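Local coordinates for fimbrial structural subunit (Actinomyces naeslundii, PDB 3QDH), which builds the shaft of the type 2 fimbriae of this oral bacterium and mediates its adhesion to streptococci and host cells during biofilm development, at residues 195-199 with 268-272; 111-115 with 223-227; 162-166 with 177-183. All blocks are in the same frame, centred on the assembly; numbering follows the deposited sequence.

Contact 1 (195-199 with 268-272)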
ATOM      1  N   THR A 195     -19.921 -15.190  -7.669  1.00 46.12           N
ATOM      2  CA  THR A 195     -21.098 -14.618  -7.020  1.00 46.37           C
ATOM      3  C   THR A 195     -20.808 -14.492  -5.525  1.00 46.50           C
ATOM      4  O   THR A 195     -20.618 -15.500  -4.836  1.00 46.46           O
ATOM      5  CB  THR A 195     -22.354 -15.494  -7.252  1.00 46.48           C
ATOM      6  OG1 THR A 195     -22.606 -15.605  -8.660  1.00 46.32           O
ATOM      7  CG2 THR A 195     -23.584 -14.896  -6.556  1.00 46.42           C
ATOM      8  N   CYS A 196     -20.773 -13.253  -5.037  1.00 46.71           N
ATOM      9  CA  CYS A 196     -20.406 -12.965  -3.645  1.00 46.92           C
ATOM     10  C   CYS A 196     -21.422 -13.496  -2.624  1.00 47.46           C
ATOM     11  O   CYS A 196     -22.626 -13.521  -2.887  1.00 47.53           O
ATOM     12  CB  CYS A 196     -20.173 -11.462  -3.450  1.00 46.53           C
ATOM     13  SG  CYS A 196     -18.829 -10.778  -4.471  1.00 45.34           S
ATOM     14  N   THR A 197     -20.912 -13.894  -1.460  1.00 48.00           N
ATOM     15  CA  THR A 197     -21.675 -14.610  -0.433  1.00 48.81           C
ATOM     16  C   THR A 197     -21.731 -13.827   0.893  1.00 49.12           C
ATOM     17  O   THR A 197     -20.913 -12.935   1.131  1.00 49.24           O
ATOM     18  CB  THR A 197     -21.063 -16.028  -0.210  1.00 48.77           C
ATOM     19  OG1 THR A 197     -21.093 -16.763  -1.441  1.00 49.15           O
ATOM     20  CG2 THR A 197     -21.814 -16.815   0.855  1.00 49.07           C
ATOM     21  N   LYS A 198     -22.698 -14.167   1.747  1.00 49.54           N
ATOM     22  CA  LYS A 198     -22.852 -13.545   3.070  1.00 49.95           C
ATOM     23  C   LYS A 198     -21.768 -13.942   4.085  1.00 50.18           C
ATOM     24  O   LYS A 198     -21.656 -13.323   5.145  1.00 50.12           O
ATOM     25  CB  LYS A 198     -24.234 -13.864   3.656  1.00 50.00           C
ATOM     26  CG  LYS A 198     -25.390 -13.100   3.030  1.00 50.10           C
ATOM     27  CD  LYS A 198     -26.715 -13.473   3.698  1.00 50.32           C
ATOM     28  CE  LYS A 198     -27.861 -12.568   3.257  1.00 50.51           C
ATOM     29  NZ  LYS A 198     -28.165 -12.636   1.797  1.00 50.81           N
ATOM     30  N   ASP A 199     -20.984 -14.971   3.760  1.00 50.61           N
ATOM     31  CA  ASP A 199     -19.957 -15.504   4.667  1.00 51.02           C
ATOM     32  C   ASP A 199     -18.803 -14.534   4.930  1.00 51.08           C
ATOM     33  O   ASP A 199     -18.132 -14.085   3.999  1.00 51.22           O
ATOM     34  CB  ASP A 199     -19.421 -16.841   4.143  1.00 51.18           C
ATOM     35  CG  ASP A 199     -20.354 -17.995   4.438  1.00 51.74           C
ATOM     36  OD1 ASP A 199     -21.060 -18.443   3.510  1.00 52.58           O
ATOM     37  OD2 ASP A 199     -20.394 -18.444   5.605  1.00 52.30           O
ATOM     38  N   VAL A 268     -27.423  -8.693   6.617  1.00 41.39           N
ATOM     39  CA  VAL A 268     -26.110  -8.948   6.010  1.00 41.34           C
ATOM     40  C   VAL A 268     -26.193  -8.917   4.477  1.00 41.33           C
ATOM     41  O   VAL A 268     -26.982  -9.646   3.877  1.00 41.45           O
ATOM     42  CB  VAL A 268     -25.513 -10.300   6.502  1.00 41.49           C
ATOM     43  CG1 VAL A 268     -24.233 -10.645   5.748  1.00 41.61           C
ATOM     44  CG2 VAL A 268     -25.254 -10.271   8.013  1.00 41.23           C
ATOM     45  N   THR A 269     -25.371  -8.073   3.854  1.00 41.19           N
ATOM     46  CA  THR A 269     -25.380  -7.903   2.400  1.00 40.99           C
ATOM     47  C   THR A 269     -23.999  -8.167   1.778  1.00 40.88           C
ATOM     48  O   THR A 269     -23.013  -7.526   2.155  1.00 40.63           O
ATOM     49  CB  THR A 269     -25.877  -6.489   2.006  1.00 41.08           C
ATOM     50  OG1 THR A 269     -27.150  -6.243   2.616  1.00 41.63           O
ATOM     51  CG2 THR A 269     -26.010  -6.347   0.491  1.00 40.88           C
ATOM     52  N   PRO A 270     -23.925  -9.119   0.828  1.00 40.69           N
ATOM     53  CA  PRO A 270     -22.694  -9.326   0.057  1.00 40.45           C
ATOM     54  C   PRO A 270     -22.497  -8.217  -0.974  1.00 40.09           C
ATOM     55  O   PRO A 270     -23.434  -7.879  -1.697  1.00 40.08           O
ATOM     56  CB  PRO A 270     -22.941 -10.664  -0.657  1.00 40.49           C
ATOM     57  CG  PRO A 270     -24.124 -11.280   0.033  1.00 40.72           C
ATOM     58  CD  PRO A 270     -24.948 -10.122   0.490  1.00 40.72           C
ATOM     59  N   VAL A 271     -21.291  -7.654  -1.037  1.00 39.84           N
ATOM     60  CA  VAL A 271     -20.987  -6.591  -2.005  1.00 39.49           C
ATOM     61  C   VAL A 271     -19.766  -6.910  -2.882  1.00 39.43           C
ATOM     62  O   VAL A 271     -18.728  -7.339  -2.381  1.00 39.14           O
ATOM     63  CB  VAL A 271     -20.820  -5.197  -1.325  1.00 39.54           C
ATOM     64  CG1 VAL A 271     -22.149  -4.712  -0.756  1.00 39.23           C
ATOM     65  CG2 VAL A 271     -19.752  -5.230  -0.231  1.00 39.47           C
ATOM     66  N   LYS A 272     -19.917  -6.693  -4.188  1.00 39.22           N
ATOM     67  CA  LYS A 272     -18.856  -6.922  -5.172  1.00 39.50           C
ATOM     68  C   LYS A 272     -18.205  -5.597  -5.570  1.00 39.16           C
ATOM     69  O   LYS A 272     -18.810  -4.775  -6.269  1.00 39.25           O
ATOM     70  CB  LYS A 272     -19.419  -7.643  -6.407  1.00 39.60           C
ATOM     71  CG  LYS A 272     -18.391  -7.984  -7.497  1.00 40.68           C
ATOM     72  CD  LYS A 272     -19.030  -8.736  -8.673  1.00 41.74           C
ATOM     73  CE  LYS A 272     -19.837  -7.806  -9.586  1.00 42.73           C
ATOM     74  NZ  LYS A 272     -20.779  -8.533 -10.495  1.00 43.18           N
TER

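Contact 2 (111-115 with 223-227)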
ATOM      1  N   VAL A 111      -3.549   5.670   1.598  1.00 26.49           N
ATOM      2  CA  VAL A 111      -4.485   5.663   0.462  1.00 27.54           C
ATOM      3  C   VAL A 111      -5.582   6.690   0.722  1.00 28.43           C
ATOM      4  O   VAL A 111      -6.282   6.609   1.735  1.00 28.36           O
ATOM      5  CB  VAL A 111      -5.134   4.270   0.237  1.00 27.71           C
ATOM      6  CG1 VAL A 111      -6.093   4.300  -0.964  1.00 28.52           C
ATOM      7  CG2 VAL A 111      -4.081   3.219   0.011  1.00 27.41           C
ATOM      8  N   THR A 112      -5.717   7.653  -0.184  1.00 29.20           N
ATOM      9  CA  THR A 112      -6.733   8.696  -0.048  1.00 30.54           C
ATOM     10  C   THR A 112      -8.020   8.346  -0.804  1.00 31.17           C
ATOM     11  O   THR A 112      -9.123   8.689  -0.357  1.00 31.49           O
ATOM     12  CB  THR A 112      -6.210  10.081  -0.488  1.00 30.54           C
ATOM     13  OG1 THR A 112      -5.780  10.032  -1.853  1.00 30.75           O
ATOM     14  CG2 THR A 112      -5.045  10.525   0.396  1.00 31.00           C
ATOM     15  N   GLU A 113      -7.867   7.666  -1.941  1.00 31.48           N
ATOM     16  CA  GLU A 113      -8.997   7.254  -2.785  1.00 32.41           C
ATOM     17  C   GLU A 113      -8.548   6.337  -3.925  1.00 32.39           C
ATOM     18  O   GLU A 113      -7.366   6.302  -4.280  1.00 31.91           O
ATOM     19  CB  GLU A 113      -9.734   8.474  -3.354  1.00 32.58           C
ATOM     20  CG  GLU A 113      -8.925   9.282  -4.360  1.00 34.67           C
ATOM     21  CD  GLU A 113      -9.591  10.585  -4.737  1.00 36.82           C
ATOM     22  OE1 GLU A 113     -10.820  10.716  -4.547  1.00 39.21           O
ATOM     23  OE2 GLU A 113      -8.882  11.485  -5.227  1.00 37.78           O
ATOM     24  N   ALA A 114      -9.512   5.623  -4.501  1.00 32.65           N
ATOM     25  CA  ALA A 114      -9.260   4.643  -5.556  1.00 32.82           C
ATOM     26  C   ALA A 114      -9.004   5.239  -6.942  1.00 32.97           C
ATOM     27  O   ALA A 114      -8.092   4.789  -7.639  1.00 32.91           O
ATOM     28  CB  ALA A 114     -10.408   3.641  -5.622  1.00 32.85           C
ATOM     29  N   ARG A 115      -9.812   6.231  -7.336  1.00 33.04           N
ATOM     30  CA  ARG A 115      -9.816   6.795  -8.703  1.00 33.15           C
ATOM     31  C   ARG A 115      -9.962   5.714  -9.782  1.00 32.77           C
ATOM     32  O   ARG A 115     -10.855   4.876  -9.676  1.00 33.03           O
ATOM     33  CB  ARG A 115      -8.596   7.686  -8.966  1.00 33.44           C
ATOM     34  CG  ARG A 115      -8.590   8.978  -8.186  1.00 35.19           C
ATOM     35  CD  ARG A 115      -7.421   9.844  -8.591  1.00 37.91           C
ATOM     36  NE  ARG A 115      -6.994  10.707  -7.492  1.00 40.03           N
ATOM     37  CZ  ARG A 115      -5.900  11.466  -7.507  1.00 41.22           C
ATOM     38  NH1 ARG A 115      -5.101  11.487  -8.571  1.00 40.94           N
ATOM     39  NH2 ARG A 115      -5.605  12.208  -6.446  1.00 40.98           N
ATOM     40  N   VAL A 223     -17.796   5.090   0.444  1.00 33.36           N
ATOM     41  CA  VAL A 223     -16.503   4.475   0.743  1.00 32.73           C
ATOM     42  C   VAL A 223     -15.583   4.688  -0.457  1.00 32.38           C
ATOM     43  O   VAL A 223     -15.754   4.058  -1.498  1.00 32.06           O
ATOM     44  CB  VAL A 223     -16.656   2.967   1.060  1.00 32.81           C
ATOM     45  CG1 VAL A 223     -15.310   2.341   1.393  1.00 32.65           C
ATOM     46  CG2 VAL A 223     -17.638   2.762   2.215  1.00 32.46           C
ATOM     47  N   LYS A 224     -14.608   5.584  -0.299  1.00 31.98           N
ATOM     48  CA  LYS A 224     -13.773   6.026  -1.419  1.00 31.54           C
ATOM     49  C   LYS A 224     -12.674   5.039  -1.836  1.00 30.68           C
ATOM     50  O   LYS A 224     -11.984   5.257  -2.835  1.00 31.05           O
ATOM     51  CB  LYS A 224     -13.188   7.420  -1.143  1.00 32.17           C
ATOM     52  CG  LYS A 224     -14.114   8.576  -1.512  1.00 33.43           C
ATOM     53  CD  LYS A 224     -13.375   9.911  -1.445  1.00 36.15           C
ATOM     54  CE  LYS A 224     -14.056  10.968  -2.312  1.00 37.41           C
ATOM     55  NZ  LYS A 224     -13.429  12.320  -2.176  1.00 37.93           N
ATOM     56  N   GLY A 225     -12.522   3.949  -1.093  1.00 29.47           N
ATOM     57  CA  GLY A 225     -11.548   2.933  -1.466  1.00 28.19           C
ATOM     58  C   GLY A 225     -11.605   1.674  -0.640  1.00 27.27           C
ATOM     59  O   GLY A 225     -11.552   1.728   0.588  1.00 26.89           O
ATOM     60  N   LEU A 226     -11.723   0.542  -1.330  1.00 26.61           N
ATOM     61  CA  LEU A 226     -11.533  -0.781  -0.740  1.00 26.01           C
ATOM     62  C   LEU A 226     -10.573  -1.578  -1.619  1.00 25.36           C
ATOM     63  O   LEU A 226     -10.636  -1.490  -2.845  1.00 25.09           O
ATOM     64  CB  LEU A 226     -12.873  -1.527  -0.604  1.00 25.94           C
ATOM     65  CG  LEU A 226     -13.851  -1.063   0.493  1.00 25.78           C
ATOM     66  CD1 LEU A 226     -15.245  -1.633   0.244  1.00 25.46           C
ATOM     67  CD2 LEU A 226     -13.380  -1.443   1.888  1.00 24.82           C
ATOM     68  N   PHE A 227      -9.693  -2.353  -0.988  1.00 24.71           N
ATOM     69  CA  PHE A 227      -8.693  -3.159  -1.707  1.00 24.11           C
ATOM     70  C   PHE A 227      -9.345  -4.259  -2.551  1.00 23.95           C
ATOM     71  O   PHE A 227     -10.296  -4.903  -2.115  1.00 23.82           O
ATOM     72  CB  PHE A 227      -7.697  -3.754  -0.706  1.00 24.26           C
ATOM     73  CG  PHE A 227      -6.721  -4.723  -1.312  1.00 24.07           C
ATOM     74  CD1 PHE A 227      -5.676  -4.270  -2.126  1.00 23.08           C
ATOM     75  CD2 PHE A 227      -6.835  -6.088  -1.059  1.00 23.54           C
ATOM     76  CE1 PHE A 227      -4.771  -5.163  -2.671  1.00 22.56           C
ATOM     77  CE2 PHE A 227      -5.931  -6.990  -1.602  1.00 23.02           C
ATOM     78  CZ  PHE A 227      -4.899  -6.526  -2.412  1.00 23.26           C
TER

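Contact 3 (162-166 with 177-183)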
ATOM      1  N   LEU A 162     -20.663   2.876  -2.878  1.00 31.96           N
ATOM      2  CA  LEU A 162     -21.678   3.836  -2.456  1.00 32.57           C
ATOM      3  C   LEU A 162     -22.890   3.066  -1.948  1.00 32.88           C
ATOM      4  O   LEU A 162     -23.483   2.268  -2.678  1.00 32.88           O
ATOM      5  CB  LEU A 162     -22.045   4.798  -3.592  1.00 33.02           C
ATOM      6  CG  LEU A 162     -23.117   5.887  -3.390  1.00 34.18           C
ATOM      7  CD1 LEU A 162     -22.995   6.632  -2.054  1.00 35.23           C
ATOM      8  CD2 LEU A 162     -23.105   6.884  -4.555  1.00 35.76           C
ATOM      9  N   ILE A 163     -23.215   3.288  -0.678  1.00 33.12           N
ATOM     10  CA  ILE A 163     -24.347   2.650  -0.017  1.00 33.52           C
ATOM     11  C   ILE A 163     -25.475   3.677   0.098  1.00 34.03           C
ATOM     12  O   ILE A 163     -25.230   4.834   0.443  1.00 33.85           O
ATOM     13  CB  ILE A 163     -23.949   2.126   1.390  1.00 33.28           C
ATOM     14  CG1 ILE A 163     -22.776   1.140   1.285  1.00 33.01           C
ATOM     15  CG2 ILE A 163     -25.139   1.470   2.095  1.00 33.13           C
ATOM     16  CD1 ILE A 163     -21.947   1.013   2.559  1.00 31.89           C
ATOM     17  N   LYS A 164     -26.700   3.256  -0.208  1.00 34.80           N
ATOM     18  CA  LYS A 164     -27.879   4.099   0.009  1.00 35.80           C
ATOM     19  C   LYS A 164     -28.948   3.369   0.822  1.00 36.07           C
ATOM     20  O   LYS A 164     -29.428   2.305   0.420  1.00 36.25           O
ATOM     21  CB  LYS A 164     -28.460   4.607  -1.318  1.00 36.08           C
ATOM     22  CG  LYS A 164     -29.471   5.746  -1.153  1.00 37.31           C
ATOM     23  CD  LYS A 164     -29.889   6.334  -2.490  1.00 40.13           C
ATOM     24  CE  LYS A 164     -30.830   7.515  -2.300  1.00 42.14           C
ATOM     25  NZ  LYS A 164     -31.081   8.241  -3.581  1.00 43.41           N
ATOM     26  N   LYS A 165     -29.294   3.938   1.975  1.00 36.41           N
ATOM     27  CA  LYS A 165     -30.385   3.425   2.803  1.00 36.92           C
ATOM     28  C   LYS A 165     -31.654   4.196   2.450  1.00 36.89           C
ATOM     29  O   LYS A 165     -31.679   5.422   2.534  1.00 36.84           O
ATOM     30  CB  LYS A 165     -30.051   3.575   4.295  1.00 36.99           C
ATOM     31  CG  LYS A 165     -30.984   2.825   5.245  1.00 37.97           C
ATOM     32  CD  LYS A 165     -30.784   1.313   5.157  1.00 39.94           C
ATOM     33  CE  LYS A 165     -31.752   0.557   6.051  1.00 41.88           C
ATOM     34  NZ  LYS A 165     -33.179   0.767   5.660  1.00 44.72           N
ATOM     35  N   VAL A 166     -32.694   3.476   2.035  1.00 37.09           N
ATOM     36  CA  VAL A 166     -33.952   4.101   1.608  1.00 37.28           C
ATOM     37  C   VAL A 166     -35.174   3.498   2.307  1.00 37.17           C
ATOM     38  O   VAL A 166     -35.216   2.296   2.583  1.00 37.11           O
ATOM     39  CB  VAL A 166     -34.155   4.050   0.058  1.00 37.26           C
ATOM     40  CG1 VAL A 166     -33.136   4.932  -0.665  1.00 37.21           C
ATOM     41  CG2 VAL A 166     -34.120   2.614  -0.465  1.00 37.33           C
ATOM     42  N   GLY A 177     -33.721   8.979   1.015  1.00 41.22           N
ATOM     43  CA  GLY A 177     -32.643   8.454   1.847  1.00 41.03           C
ATOM     44  C   GLY A 177     -32.911   8.580   3.334  1.00 40.87           C
ATOM     45  O   GLY A 177     -33.516   9.556   3.783  1.00 40.89           O
ATOM     46  N   LEU A 178     -32.449   7.593   4.099  1.00 40.63           N
ATOM     47  CA  LEU A 178     -32.634   7.576   5.550  1.00 40.41           C
ATOM     48  C   LEU A 178     -31.318   7.775   6.309  1.00 40.33           C
ATOM     49  O   LEU A 178     -30.397   6.947   6.224  1.00 40.11           O
ATOM     50  CB  LEU A 178     -33.313   6.276   5.999  1.00 40.38           C
ATOM     51  CG  LEU A 178     -34.613   5.835   5.318  1.00 40.60           C
ATOM     52  CD1 LEU A 178     -35.060   4.502   5.886  1.00 40.43           C
ATOM     53  CD2 LEU A 178     -35.718   6.878   5.473  1.00 41.55           C
ATOM     54  N   GLN A 179     -31.259   8.879   7.054  1.00 39.92           N
ATOM     55  CA  GLN A 179     -30.108   9.256   7.867  1.00 39.79           C
ATOM     56  C   GLN A 179     -30.006   8.418   9.144  1.00 39.56           C
ATOM     57  O   GLN A 179     -31.024   7.982   9.705  1.00 39.47           O
ATOM     58  CB  GLN A 179     -30.211  10.746   8.223  1.00 40.03           C
ATOM     59  CG  GLN A 179     -28.958  11.368   8.841  1.00 41.07           C
ATOM     60  CD  GLN A 179     -29.049  12.883   8.992  1.00 42.41           C
ATOM     61  OE1 GLN A 179     -30.097  13.490   8.752  1.00 43.45           O
ATOM     62  NE2 GLN A 179     -27.943  13.500   9.391  1.00 43.17           N
ATOM     63  N   GLY A 180     -28.773   8.190   9.593  1.00 39.07           N
ATOM     64  CA  GLY A 180     -28.519   7.608  10.905  1.00 38.76           C
ATOM     65  C   GLY A 180     -28.469   6.096  10.951  1.00 38.57           C
ATOM     66  O   GLY A 180     -28.279   5.518  12.018  1.00 38.93           O
ATOM     67  N   ALA A 181     -28.654   5.450   9.803  1.00 38.26           N
ATOM     68  CA  ALA A 181     -28.469   4.010   9.704  1.00 37.92           C
ATOM     69  C   ALA A 181     -26.981   3.699   9.846  1.00 37.87           C
ATOM     70  O   ALA A 181     -26.135   4.442   9.346  1.00 37.54           O
ATOM     71  CB  ALA A 181     -29.003   3.492   8.382  1.00 37.99           C
ATOM     72  N   GLN A 182     -26.667   2.613  10.543  1.00 37.79           N
ATOM     73  CA  GLN A 182     -25.274   2.263  10.800  1.00 37.98           C
ATOM     74  C   GLN A 182     -24.877   0.902  10.232  1.00 37.96           C
ATOM     75  O   GLN A 182     -25.622  -0.073  10.341  1.00 37.97           O
ATOM     76  CB  GLN A 182     -24.934   2.395  12.290  1.00 37.95           C
ATOM     77  CG  GLN A 182     -24.831   3.849  12.756  1.00 38.28           C
ATOM     78  CD  GLN A 182     -24.317   4.001  14.178  1.00 38.69           C
ATOM     79  OE1 GLN A 182     -24.208   3.033  14.928  1.00 39.17           O
ATOM     80  NE2 GLN A 182     -24.002   5.233  14.556  1.00 40.05           N
ATOM     81  N   PHE A 183     -23.695   0.865   9.618  1.00 38.20           N
ATOM     82  CA  PHE A 183     -23.171  -0.325   8.945  1.00 38.39           C
ATOM     83  C   PHE A 183     -21.715  -0.579   9.335  1.00 38.51           C
ATOM     84  O   PHE A 183     -21.018   0.321   9.806  1.00 38.21           O
ATOM     85  CB  PHE A 183     -23.242  -0.162   7.417  1.00 38.26           C
ATOM     86  CG  PHE A 183     -24.641  -0.150   6.852  1.00 38.42           C
ATOM     87  CD1 PHE A 183     -25.246  -1.330   6.423  1.00 38.32           C
ATOM     88  CD2 PHE A 183     -25.341   1.049   6.708  1.00 38.41           C
ATOM     89  CE1 PHE A 183     -26.536  -1.318   5.879  1.00 38.22           C
ATOM     90  CE2 PHE A 183     -26.629   1.070   6.163  1.00 37.87           C
ATOM     91  CZ  PHE A 183     -27.227  -0.112   5.751  1.00 37.63           C
TER

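Contact 1 (195-199 with 268-272)
Two side-chain torsions bring K198 over V268: chi1 of the lysine, -75°, sets CG beside its own backbone N, while chi1 of the valine, 173°, turns CG1 anti to its N. As a result K198 CB meets V268 CG1 at 3.8 Å. The lysine then runs extended across the V268 carbonyl, with CE 3.1 Å from V268 O, before a bend at chi4 turns the ammonium end. No hydrogen bond follows, since NZ stays 3.8 Å from V268 O. Next along the strand, the P270 ring presses its CB and CG against the loop backbone, CB lying 3.5 Å from T197 O and CG 3.6 Å from K198 N. In this CnaB-type domain of SpaA-like fold, residues 196-198, in the loop between strands 182-188 and 200-201, run nearly antiparallel to 268-272 without hydrogen-bonding to it. The strand pairs instead with 245-254, through T269 to L250 and V271 to Y248. C196 joins all three pieces: its CB packs 4.0 Å from P270 CB, its SG rests 3.7 Å from K272 CB, and the same sulfur forms the disulfide with C247.

Contact 2 (111-115 with 223-227)
E113 and A114 approach K224 where two domains of the fimbrial shaft subunit meet: residues 111-115, the end of strand 102-111 and the turn towards strand 118-131, belong to the CnaA-type domain, and strand 220-230 to the CnaB-type, SpaA-like domain. A single backbone hydrogen bond crosses the contact, from A114 N to K224 O over 3.0 Å, with an N-H...O angle of 148°. Weaker contacts gather round the same carbonyl oxygen. E113 CA lies 3.6 Å from K224 O in a CA-H...O contact, and A114 CB is also 3.6 Å from K224 O; the oxygen is thus approached by the CA of E113 and by both the N and the methyl of A114. Backbone bonding of G225 to V20 adds a second tie of this strand to the other domain, and R53 holds the turn through its O, bonded to T112 OG1, and its NH1, bonded to A114 O. Apolar contact is slight, A114 CB standing 4.4 Å from G225 CA with W158 packed nearby. Among the charged groups, E113 links K224 and R115 through its two carboxylate oxygens. With E113 chi1 at 68°, CG sits between the backbone N and carbonyl carbon, and the extended glutamate runs beside the K224 chain in the same direction; E113 OE1 and K224 NZ make a long salt bridge of 3.9 Å. The other carboxylate oxygen is held more closely: R115 NE donates to E113 OE2 at 3.0 Å, arriving 41° above the carboxylate plane.

Contact 3 (162-166 with 177-183)
K165 sets CG against A181 and CD against the rim of F183, showing how a lysine can serve an apolar core and a covalent crosslink at once. CG of K165 meets the A181 CB methyl at 3.8 Å. A bend at chi2, 71°, then directs CD to the edge of the aromatic ring, near its plane and 3.9 Å from F183 CZ, the two side chains crossing at about a right angle. I163 takes a face of that ring instead, with its CG2 4.4 Å from F183 CE2. Beyond CD the lysine bends again at chi4, 63°, and its NZ passes 4.2 Å from L178 CD1 to be covalently joined to CG of N287. This is the intramolecular isopeptide bond of a CnaB-type domain, which ties strand 154-165 to the residues just after strand 283-285. L178 also packs on N287, and its CD1 methyl, close to NZ, lies 3.7 Å from V166 C.

The backbone adds its own link. L178 N donates to K165 O over 2.8 Å, tilted 34° from the carbonyl plane, and G177 CA reaches K165 O at 3.3 Å in a CA-H...O contact. The hydrogen bond brings the chain back beside the end of strand 154-165 after the unmodelled residues 167-176. The turn is held further by T215, whose OG1 bonds both L178 O and A181 N.

Around the core, E252 of strand 245-254 packs on both K165 and F183, an acidic neighbour such as CnaB domains commonly keep beside their isopeptide bond. L250 of the same strand, I285 of strand 283-285 and I221 of strand 220-230 also pack against F183, which sits between strands of two sheets.

Overall arrangement
Three contacts of different kinds are spread over the C-terminal two-domain part of the subunit, their centres 18 to 19 Å apart and none touching another. Contact 3 lies within the chain loop closed by contact 2, whereas contact 1 opens inside that loop and closes beyond it. All four segments of contacts 1 and 3 fall within the SpaA-like region, where both contacts reach the sheet containing strands 182-188 and 268-274. Contacts 2 and 3 share another sheet, through the paired strands 220-230 and 154-165. The disulfide at contact 1 and the isopeptide bond at contact 3 thus fasten one module internally, while contact 2 joins it to the preceding CnaA-type domain of the same chain, consistent with a sturdy fimbrial shaft.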